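Local coordinates for hypothetical sensory transduction histidine kinase (Methanosarcina mazei, PDB 3LI9), which is probably an ATP-dependent histidine kinase of the cell membrane, represented here by its extracellular sensor domain of the PDC (double Cache) fold, at residues R64-N69 and I73-G78; P105-I110 and V114-L119; A227-E232 and M251-V256. One frame throughout, in Å; residues are numbered along the deposited sequence.

Interaction 1. Residues R64-N69 and I73-G78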
# COMPACT_ATOMS: atom_id res chain seq x y z
N ARG A 64 19.79 -0.36 7.15
CA ARG A 64 19.61 0.66 8.22
C ARG A 64 18.19 1.25 8.14
O ARG A 64 17.52 1.45 9.16
CB ARG A 64 20.72 1.72 8.15
CG ARG A 64 20.59 2.80 9.22
CD ARG A 64 20.82 2.10 10.60
NE ARG A 64 20.96 3.13 11.70
CZ ARG A 64 22.14 3.71 11.99
NH1 ARG A 64 23.21 3.41 11.33
NH2 ARG A 64 22.22 4.55 13.02
N ILE A 65 17.74 1.58 6.91
CA ILE A 65 16.41 2.19 6.79
C ILE A 65 15.37 1.16 7.29
O ILE A 65 14.39 1.53 7.94
CB ILE A 65 16.17 2.55 5.30
CG1 ILE A 65 17.07 3.73 4.91
CG2 ILE A 65 14.65 2.92 5.06
CD1 ILE A 65 17.01 4.07 3.42
N LEU A 66 15.51 -0.13 6.99
CA LEU A 66 14.55 -1.12 7.49
C LEU A 66 14.56 -1.16 9.03
O LEU A 66 13.51 -1.08 9.65
CB LEU A 66 14.90 -2.50 6.91
CG LEU A 66 14.05 -3.63 7.51
CD1 LEU A 66 12.60 -3.40 6.99
CD2 LEU A 66 14.59 -4.94 6.96
N ASN A 67 15.75 -1.20 9.58
CA ASN A 67 15.91 -1.31 11.07
C ASN A 67 15.39 -0.10 11.79
O ASN A 67 14.91 -0.27 12.97
CB ASN A 67 17.36 -1.66 11.44
CG ASN A 67 17.63 -3.17 11.19
OD1 ASN A 67 16.70 -4.04 11.33
ND2 ASN A 67 18.87 -3.49 10.86
N GLU A 68 15.45 1.09 11.19
CA GLU A 68 15.01 2.31 11.85
C GLU A 68 13.51 2.59 11.62
O GLU A 68 13.00 3.59 12.09
CB GLU A 68 15.80 3.52 11.27
CG GLU A 68 17.33 3.52 11.64
CD GLU A 68 17.63 3.68 13.09
OE1 GLU A 68 16.73 4.05 13.89
OE2 GLU A 68 18.77 3.42 13.46
N ASN A 69 12.83 1.69 10.88
CA ASN A 69 11.42 1.91 10.56
C ASN A 69 10.65 0.62 10.78
O ASN A 69 10.41 -0.16 9.87
CB ASN A 69 11.31 2.30 9.06
CG ASN A 69 11.69 3.75 8.82
OD1 ASN A 69 10.94 4.66 9.15
ND2 ASN A 69 12.89 3.98 8.26
N ILE A 73 8.57 -3.89 6.50
CA ILE A 73 9.07 -5.23 6.57
C ILE A 73 10.14 -5.53 5.47
O ILE A 73 10.79 -6.55 5.51
CB ILE A 73 7.89 -6.25 6.49
CG1 ILE A 73 8.32 -7.62 6.99
CG2 ILE A 73 7.31 -6.34 5.03
CD1 ILE A 73 7.07 -8.53 7.37
N GLY A 74 10.27 -4.63 4.51
CA GLY A 74 11.24 -4.79 3.48
C GLY A 74 11.65 -3.43 2.96
O GLY A 74 10.87 -2.48 2.91
N VAL A 75 12.90 -3.34 2.54
CA VAL A 75 13.40 -2.15 1.83
C VAL A 75 14.31 -2.72 0.72
O VAL A 75 15.07 -3.67 0.92
CB VAL A 75 14.27 -1.23 2.74
CG1 VAL A 75 14.81 0.06 1.96
CG2 VAL A 75 13.48 -0.77 3.96
N TYR A 76 14.17 -2.12 -0.47
CA TYR A 76 14.86 -2.74 -1.60
C TYR A 76 15.26 -1.76 -2.67
O TYR A 76 14.70 -0.66 -2.79
CB TYR A 76 14.05 -3.90 -2.16
CG TYR A 76 12.60 -3.55 -2.52
CD1 TYR A 76 12.31 -3.04 -3.77
CD2 TYR A 76 11.58 -3.61 -1.55
CE1 TYR A 76 10.97 -2.69 -4.13
CE2 TYR A 76 10.29 -3.26 -1.87
CZ TYR A 76 9.99 -2.81 -3.15
OH TYR A 76 8.68 -2.50 -3.41
N LEU A 77 16.20 -2.21 -3.53
CA LEU A 77 16.58 -1.45 -4.71
C LEU A 77 16.55 -2.50 -5.86
O LEU A 77 16.85 -3.71 -5.63
CB LEU A 77 18.04 -0.99 -4.56
CG LEU A 77 18.22 0.04 -3.42
CD1 LEU A 77 19.75 0.23 -3.20
CD2 LEU A 77 17.57 1.37 -3.78
N GLY A 78 16.14 -2.08 -7.06
CA GLY A 78 16.22 -3.02 -8.19
C GLY A 78 16.69 -2.17 -9.39
O GLY A 78 16.10 -1.17 -9.68
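Leu66, in the last turn of helix 55-67, and Val75, in strand 74-79, bring the two backbones to 5.9 Å between their CA atoms, the chain turning back within a few residues so that the end of the helix rests on the start of the strand. Apolar side chains pack on each other and on the Ile73-Gly74 peptide. Val75 supplies the central group: with CG1 anti to the backbone N (chi1 180°), its CG2 methyl is the one that reaches the helix, meeting Leu66 CB at 3.7 Å and, on a second side chain, Ile65 CG2 at 4.0 Å. Ile65 and Val75 cross at about a right angle. The compact valine fits against both neighbours, whereas the longer Leu66 reaches on to set its CD1 methyl 3.6 Å from Gly74 N. That peptide belongs to a classic beta bulge, in which Ile73 and Gly74 both face Asp170 of strand 162-172. At the helix end Asn69 ND2 donates to Ile65 O at 2.9 Å, the acceptor lying close to the amide plane. Ile39 and Leu43 of helix 13-48 add to the apolar surroundings of Ile65 and Val75. With no hydrogen bond between residues 64-69 and 73-78, the two are held by close apolar packing that depends on the shape of the methyl groups.

Interaction 2. Residues P105-I110 and V114-L119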
# COMPACT_ATOMS: atom_id res chain seq x y z
N PRO A 105 18.84 -6.02 -4.54
CA PRO A 105 18.79 -6.52 -3.14
C PRO A 105 17.42 -6.25 -2.46
O PRO A 105 16.94 -5.11 -2.47
CB PRO A 105 19.94 -5.78 -2.46
CG PRO A 105 19.98 -4.39 -3.23
CD PRO A 105 19.68 -4.81 -4.69
N TYR A 106 16.86 -7.30 -1.84
CA TYR A 106 15.58 -7.17 -1.10
C TYR A 106 15.93 -7.45 0.35
O TYR A 106 16.13 -8.62 0.74
CB TYR A 106 14.56 -8.19 -1.65
CG TYR A 106 13.25 -8.20 -0.89
CD1 TYR A 106 12.59 -7.03 -0.64
CD2 TYR A 106 12.67 -9.40 -0.45
CE1 TYR A 106 11.31 -7.01 0.05
CE2 TYR A 106 11.45 -9.39 0.22
CZ TYR A 106 10.77 -8.19 0.42
OH TYR A 106 9.59 -8.14 1.11
N CYS A 107 16.07 -6.40 1.15
CA CYS A 107 16.46 -6.52 2.56
C CYS A 107 15.15 -6.59 3.34
O CYS A 107 14.34 -5.67 3.27
CB CYS A 107 17.30 -5.31 2.94
SG CYS A 107 17.72 -5.41 4.71
N ASN A 108 14.91 -7.71 4.02
CA ASN A 108 13.59 -7.93 4.65
C ASN A 108 13.63 -8.73 5.92
O ASN A 108 14.60 -9.43 6.19
CB ASN A 108 12.64 -8.61 3.64
CG ASN A 108 13.05 -10.05 3.37
OD1 ASN A 108 13.92 -10.37 2.46
ND2 ASN A 108 12.54 -10.93 4.16
N LYS A 109 12.56 -8.63 6.67
CA LYS A 109 12.35 -9.55 7.80
C LYS A 109 11.07 -10.37 7.70
O LYS A 109 10.45 -10.71 8.75
CB LYS A 109 12.46 -8.74 9.11
CG LYS A 109 11.55 -7.63 9.20
CD LYS A 109 11.73 -6.83 10.56
CE LYS A 109 13.02 -6.07 10.63
NZ LYS A 109 12.84 -5.05 11.76
N ILE A 110 10.70 -10.75 6.49
CA ILE A 110 9.47 -11.50 6.20
C ILE A 110 9.42 -12.78 6.99
O ILE A 110 8.38 -13.10 7.56
CB ILE A 110 9.40 -11.90 4.69
CG1 ILE A 110 9.27 -10.71 3.73
CG2 ILE A 110 8.19 -12.92 4.36
CD1 ILE A 110 7.93 -9.99 3.84
N VAL A 114 16.48 -10.44 9.83
CA VAL A 114 16.79 -9.55 8.67
C VAL A 114 17.74 -10.29 7.74
O VAL A 114 18.80 -10.76 8.15
CB VAL A 114 17.42 -8.23 9.13
CG1 VAL A 114 17.88 -7.36 7.97
CG2 VAL A 114 16.43 -7.47 10.05
N ILE A 115 17.33 -10.46 6.50
CA ILE A 115 18.18 -11.08 5.49
C ILE A 115 18.16 -10.26 4.20
O ILE A 115 17.30 -9.38 4.04
CB ILE A 115 17.83 -12.54 5.17
CG1 ILE A 115 16.53 -12.70 4.51
CG2 ILE A 115 18.03 -13.45 6.48
CD1 ILE A 115 16.42 -14.13 3.83
N ILE A 116 19.15 -10.51 3.30
CA ILE A 116 19.07 -9.83 1.99
C ILE A 116 19.10 -10.90 0.96
O ILE A 116 20.02 -11.73 0.97
CB ILE A 116 20.22 -8.81 1.74
CG1 ILE A 116 20.16 -7.73 2.84
CG2 ILE A 116 20.06 -8.29 0.31
CD1 ILE A 116 21.26 -6.67 2.73
N GLU A 117 18.09 -10.92 0.11
CA GLU A 117 18.00 -11.92 -0.99
C GLU A 117 17.64 -11.16 -2.25
O GLU A 117 17.13 -10.06 -2.16
CB GLU A 117 16.93 -13.00 -0.69
CG GLU A 117 15.56 -12.52 -0.31
CD GLU A 117 14.84 -13.59 0.60
OE1 GLU A 117 14.02 -13.14 1.43
OE2 GLU A 117 15.12 -14.88 0.52
N PRO A 118 17.86 -11.73 -3.45
CA PRO A 118 17.40 -10.94 -4.64
C PRO A 118 15.86 -10.80 -4.78
O PRO A 118 15.11 -11.72 -4.43
CB PRO A 118 17.91 -11.80 -5.83
CG PRO A 118 18.18 -13.22 -5.27
CD PRO A 118 18.37 -13.09 -3.75
N LEU A 119 15.43 -9.68 -5.31
CA LEU A 119 14.05 -9.48 -5.73
C LEU A 119 13.79 -10.55 -6.82
O LEU A 119 14.74 -11.00 -7.48
CB LEU A 119 13.91 -8.13 -6.43
CG LEU A 119 14.01 -6.94 -5.44
CD1 LEU A 119 14.22 -5.66 -6.28
CD2 LEU A 119 12.67 -6.86 -4.59
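Tyr106 and Glu117 form a hydrogen-bonded pair of the antiparallel hairpin 105-108/115-118, Tyr106 N donating to Glu117 O at 2.8 Å, as do Asn108 and Ile115. Followed outward, the Tyr106 side chain begins with CB, 3.2 Å from Glu117 O and 3.7 Å from Leu119 CD2. The same methyl meets CG and CD1 obliquely, the two side chains crossing at about a right angle. CG stands opposite the backbone N (chi1 176°), which carries the ring away from the partner strand. At the ring edge CD2 has Glu117 CG nearby, and Asn108 CB sits 3.6 Å above one face, toward its rim. The tip, OH, is hydrogen-bonded to Asp170 OD2. Cys107 and Ile116 share the other face of the hairpin, where Ile116 CG1 lies 3.7 Å from Cys107 CB and Ile116 CG2 3.7 Å from Pro105 CB. With an alanine at Ile116, a gap would probably open beside these two atoms, where the branches of the isoleucine now pack. Strand 105-108 pairs on its other side with strand 74-79, so the hairpin extends the sheet of this Cache domain. Chemically, the labour is divided: backbone bonds fix the register, apolar groups fill one face, and on the other a phenol reaches the carboxylate of Asp170.

Interaction 3. Residues A227-E232 and M251-V256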
# COMPACT_ATOMS: atom_id res chain seq x y z
N ALA A 227 -18.09 1.62 -4.95
CA ALA A 227 -16.82 1.09 -5.34
C ALA A 227 -16.30 1.84 -6.57
O ALA A 227 -15.12 2.17 -6.69
CB ALA A 227 -16.87 -0.43 -5.54
N SER A 228 -17.23 2.23 -7.46
CA SER A 228 -16.80 3.03 -8.63
C SER A 228 -16.25 4.39 -8.22
O SER A 228 -15.25 4.83 -8.77
CB SER A 228 -17.98 3.31 -9.59
OG SER A 228 -18.36 2.10 -10.18
N ASP A 229 -16.92 5.04 -7.28
CA ASP A 229 -16.47 6.33 -6.70
C ASP A 229 -15.11 6.20 -6.02
O ASP A 229 -14.20 7.01 -6.25
CB ASP A 229 -17.45 6.83 -5.68
CG ASP A 229 -18.73 7.48 -6.34
OD1 ASP A 229 -18.77 7.53 -7.59
OD2 ASP A 229 -19.59 7.94 -5.58
N ILE A 230 -15.00 5.17 -5.17
CA ILE A 230 -13.66 4.91 -4.56
C ILE A 230 -12.51 4.73 -5.55
O ILE A 230 -11.38 5.18 -5.33
CB ILE A 230 -13.87 3.64 -3.65
CG1 ILE A 230 -14.67 4.07 -2.44
CG2 ILE A 230 -12.53 3.01 -3.28
CD1 ILE A 230 -15.27 2.90 -1.57
N ARG A 231 -12.75 4.01 -6.65
CA ARG A 231 -11.77 3.77 -7.68
C ARG A 231 -11.27 5.14 -8.25
O ARG A 231 -10.04 5.29 -8.53
CB ARG A 231 -12.41 2.92 -8.78
CG ARG A 231 -11.53 2.64 -9.95
CD ARG A 231 -10.36 1.75 -9.63
NE ARG A 231 -9.60 1.59 -10.86
CZ ARG A 231 -8.61 2.39 -11.27
NH1 ARG A 231 -8.14 3.38 -10.51
NH2 ARG A 231 -8.03 2.14 -12.43
N GLU A 232 -12.16 6.10 -8.33
CA GLU A 232 -11.82 7.44 -8.85
C GLU A 232 -11.34 8.42 -7.76
O GLU A 232 -11.13 9.61 -8.04
CB GLU A 232 -13.06 8.06 -9.55
CG GLU A 232 -13.50 7.27 -10.78
CD GLU A 232 -14.80 7.83 -11.42
OE1 GLU A 232 -15.88 7.84 -10.77
OE2 GLU A 232 -14.74 8.27 -12.58
N MSE A 251 -23.43 4.02 4.04
CA MSE A 251 -21.97 3.79 4.00
C MSE A 251 -21.40 5.14 3.56
O MSE A 251 -21.65 5.58 2.39
CB MSE A 251 -21.74 2.62 3.05
CG MSE A 251 -20.51 2.62 2.27
SE MSE A 251 -20.37 0.93 1.27
CE MSE A 251 -21.22 -0.14 2.50
N PHE A 252 -20.57 5.74 4.43
CA PHE A 252 -19.87 6.96 4.13
C PHE A 252 -18.43 6.60 3.73
O PHE A 252 -17.79 5.81 4.46
CB PHE A 252 -19.78 7.86 5.30
CG PHE A 252 -21.12 8.33 5.83
CD1 PHE A 252 -21.61 9.56 5.41
CD2 PHE A 252 -21.79 7.56 6.78
CE1 PHE A 252 -22.88 10.01 5.96
CE2 PHE A 252 -23.00 8.00 7.34
CZ PHE A 252 -23.54 9.20 6.90
N TYR A 253 -18.00 7.05 2.57
CA TYR A 253 -16.63 6.65 2.16
C TYR A 253 -15.87 7.94 1.82
O TYR A 253 -16.40 8.86 1.17
CB TYR A 253 -16.61 5.69 1.00
CG TYR A 253 -17.53 6.08 -0.16
CD1 TYR A 253 -17.07 6.83 -1.23
CD2 TYR A 253 -18.91 5.75 -0.10
CE1 TYR A 253 -17.95 7.19 -2.28
CE2 TYR A 253 -19.78 6.13 -1.12
CZ TYR A 253 -19.33 6.82 -2.18
OH TYR A 253 -20.27 7.19 -3.16
N GLU A 254 -14.59 8.00 2.25
CA GLU A 254 -13.79 9.22 1.98
C GLU A 254 -12.41 8.76 1.58
O GLU A 254 -11.85 7.81 2.13
CB GLU A 254 -13.70 10.11 3.22
CG GLU A 254 -15.02 10.86 3.54
CD GLU A 254 -15.33 11.89 2.49
OE1 GLU A 254 -14.47 12.31 1.71
OE2 GLU A 254 -16.51 12.28 2.47
N PRO A 255 -11.84 9.38 0.52
CA PRO A 255 -10.59 8.91 -0.03
C PRO A 255 -9.39 9.16 0.84
O PRO A 255 -9.28 10.19 1.51
CB PRO A 255 -10.46 9.70 -1.34
CG PRO A 255 -11.28 10.91 -1.13
CD PRO A 255 -12.45 10.48 -0.28
N VAL A 256 -8.49 8.19 0.74
CA VAL A 256 -7.14 8.29 1.35
C VAL A 256 -6.24 8.75 0.26
O VAL A 256 -6.03 8.02 -0.65
CB VAL A 256 -6.77 6.87 1.86
CG1 VAL A 256 -5.30 6.83 2.34
CG2 VAL A 256 -7.69 6.55 3.06
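The Tyr253 ring and the Asp229 carboxylate meet at the ring's edge, where Asp229 OD2 lies in the ring plane and accepts a hydrogen bond from Tyr253 OH at 2.6 Å. The two flat groups are turned 48° from each other. The phenol approaches OD2 on its anti side, 21° out of the carboxylate plane. Along the ring, aliphatic atoms meet it obliquely: Asp229 CB near the hydroxyl end, 3.5 Å from Tyr253 CE1, and Ile230 CG1 nearer the base, 3.9 Å from Tyr253 CD1. Ile230 CD1 continues to 4.0 Å from Tyr253 CB. Tyr253 holds its CG between the backbone N and the carbonyl carbon (chi1 46°), which swings the ring toward the helix. Tyrosine suits the place because its ring packs on isoleucine while its hydroxyl can reach past to an acid; the hydrogen bond would probably stabilise the carboxylate, which the negative C-terminal end of the helix would otherwise disfavour. Helix 221-231 is thereby pinned to one face of the four-stranded antiparallel sheet of this Cache (PDC) sensor domain. Strand 248-256 is an inner strand: the backbone of Tyr253 pairs with Gly236, and that of Glu254 with Phe263. Ile230 also touches Val194 of strand 190-194 and Ser262 of strand 261-268, while Phe252 and Glu254 turn to the long helix 13-48, so the sheet lies between the two helices.

Overall arrangement
Interactions 1 and 2 meet through neighbouring strands of one sheet, their centres about 9 Å apart; strands 74-79 and 105-108 join them: Val75 N lies 2.8 Å from Cys107 O and Ile73 O 3.0 Å from Lys109 N, both probable hydrogen bonds. A bound buffer molecule (BTB, probably from the crystallisation liquor) lies about 3 Å from the Tyr106 side chain and takes a weak hydrogen bond with Tyr76 OH, consistent with a pocket there; Asp154 and Asp170 are hydrogen-bonded to the Tyr76 and Tyr106 hydroxyls, respectively. Interaction 3 belongs to the other sheet, beyond the centre of the chain, with centres about 31 Å from interaction 1 and 34 Å from interaction 2. The long helix 13-48 reaches both sheets, consistent with a tandem Cache architecture.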